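Acyl-CoA dehydrogenase (Slackia heliotrinireducens, PDB 4RM7) belongs to the acyl-CoA dehydrogenase family, as a subunit with a helical N-terminal domain, a beta-sheet middle domain and a helical C-terminal domain. Local coordinates at residues A[297-300]-A[301-305]. Sequence-based numbering, arbitrary orientation.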
loop_
_atom_site.group_PDB
_atom_site.type_symbol
_atom_site.label_atom_id
_atom_site.label_comp_id
_atom_site.label_asym_id
_atom_site.label_seq_id
_atom_site.Cartn_x
_atom_site.Cartn_y
_atom_site.Cartn_z
ATOM N N ASN A 297 15.830 -3.438 4.501
ATOM C CA ASN A 297 15.299 -4.697 3.996
ATOM C C ASN A 297 15.975 -5.130 2.679
ATOM O O ASN A 297 16.421 -6.262 2.546
ATOM C CB ASN A 297 13.767 -4.592 3.825
ATOM C CG ASN A 297 13.015 -4.605 5.162
ATOM O OD1 ASN A 297 13.555 -5.016 6.191
ATOM N ND2 ASN A 297 11.754 -4.179 5.142
HETATM N N MSE A 298 16.056 -4.219 1.716
HETATM C CA MSE A 298 16.752 -4.473 0.463
HETATM C C MSE A 298 18.150 -5.028 0.672
HETATM O O MSE A 298 18.527 -6.020 0.043
HETATM C CB MSE A 298 16.866 -3.199 -0.359
HETATM C CG MSE A 298 15.556 -2.679 -0.908
HETATM SE SE MSE A 298 15.928 -1.084 -1.975
HETATM C CE MSE A 298 14.817 0.170 -0.999
ATOM N N ARG A 299 18.904 -4.380 1.557
ATOM C CA ARG A 299 20.310 -4.708 1.775
ATOM C C ARG A 299 20.418 -6.080 2.412
ATOM O O ARG A 299 21.232 -6.903 2.009
ATOM C CB ARG A 299 20.986 -3.639 2.642
ATOM C CG ARG A 299 22.491 -3.790 2.763
ATOM C CD ARG A 299 23.164 -2.529 3.333
ATOM N NE ARG A 299 23.223 -1.465 2.339
ATOM C CZ ARG A 299 22.632 -0.274 2.443
ATOM N NH1 ARG A 299 21.905 0.031 3.519
ATOM N NH2 ARG A 299 22.755 0.608 1.444
ATOM N N ASN A 300 19.572 -6.322 3.402
ATOM C CA ASN A 300 19.480 -7.616 4.024
ATOM C C ASN A 300 19.163 -8.748 3.020
ATOM O O ASN A 300 19.719 -9.830 3.121
ATOM C CB ASN A 300 18.420 -7.578 5.113
ATOM C CG ASN A 300 18.934 -6.972 6.405
ATOM O OD1 ASN A 300 20.144 -6.963 6.660
ATOM N ND2 ASN A 300 18.014 -6.491 7.243
ATOM N N LEU A 301 18.283 -8.495 2.056
ATOM C CA LEU A 301 17.911 -9.536 1.112
ATOM C C LEU A 301 19.035 -9.749 0.114
ATOM O O LEU A 301 19.401 -10.886 -0.177
ATOM C CB LEU A 301 16.619 -9.198 0.381
ATOM C CG LEU A 301 15.343 -9.228 1.225
ATOM C CD1 LEU A 301 14.153 -8.720 0.407
ATOM C CD2 LEU A 301 15.046 -10.623 1.745
ATOM N N VAL A 302 19.614 -8.660 -0.377
ATOM C CA VAL A 302 20.682 -8.766 -1.365
ATOM C C VAL A 302 21.932 -9.408 -0.746
ATOM O O VAL A 302 22.427 -10.426 -1.243
ATOM C CB VAL A 302 21.001 -7.399 -1.961
ATOM C CG1 VAL A 302 22.171 -7.495 -2.921
ATOM C CG2 VAL A 302 19.785 -6.882 -2.697
ATOM N N TYR A 303 22.397 -8.863 0.374
ATOM C CA TYR A 303 23.556 -9.427 1.065
ATOM C C TYR A 303 23.347 -10.868 1.493
ATOM O O TYR A 303 24.290 -11.673 1.482
ATOM C CB TYR A 303 23.920 -8.615 2.305
ATOM C CG TYR A 303 24.522 -7.258 2.022
ATOM C CD1 TYR A 303 25.066 -6.494 3.063
ATOM C CD2 TYR A 303 24.554 -6.728 0.731
ATOM C CE1 TYR A 303 25.625 -5.245 2.828
ATOM C CE2 TYR A 303 25.101 -5.454 0.494
ATOM C CZ TYR A 303 25.624 -4.726 1.557
ATOM O OH TYR A 303 26.188 -3.504 1.353
ATOM N N GLY A 304 22.127 -11.198 1.903
ATOM C CA GLY A 304 21.856 -12.554 2.376
ATOM C C GLY A 304 21.954 -13.539 1.213
ATOM O O GLY A 304 22.622 -14.568 1.313
ATOM N N ALA A 305 21.308 -13.212 0.092
ATOM C CA ALA A 305 21.337 -14.092 -1.073
ATOM C C ALA A 305 22.773 -14.263 -1.540
ATOM O O ALA A 305 23.189 -15.365 -1.883
ATOM C CB ALA A 305 20.457 -13.547 -2.214
#
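The side chains of R299 and Y303, one helical turn apart, extend together from the same flank of the helix. Their contact is a CH-pi interaction: R299 CG sits over one face of the phenol, 3.5 Å from the ring centroid and 16° off the normal. CD continues past the rim, 3.7 Å from Y303 CE1. With CG anti to the backbone N (chi1 -172°) and chi2 also extended, the R299 chain first runs out beside the tyrosine; the bend at chi3 then turns the guanidinium, whose plane stands 60° from the ring. Y303 OH borders the guanidinium close to its plane. The polar end of R299 is held from elsewhere: NE forms a salt bridge with E78 of helix 70-84, while NH2 is hydrogen-bonded to Q258 of helix 234-270.

Main-chain bonds run from residue i+4 back to residue i, as in an alpha-helix. V302 N to M298 O measures 2.9 Å and Y303 N to R299 O 2.8 Å. L301 N bonds to N297 O in the same way, and its weak second bond goes to the i-3 carbonyl, M298 O. G304 N is hydrogen-bonded to N300 O.

This is an interior part of helix 282-311, in the helical C-terminal domain of the acyl-CoA dehydrogenase fold. M298 packs on helix 316-341, V302 on helix 234-270, and Y303 meets F71 of helix 70-84 edge-to-face. N297 and N300 pack on their counterparts in a second subunit.

Side-chain carbons also lie against carbonyl oxygens of the preceding turn: L301 CG is 3.4 Å from N297 O, and V302 CG2, anti to its own carbonyl carbon, lies beside M298 O.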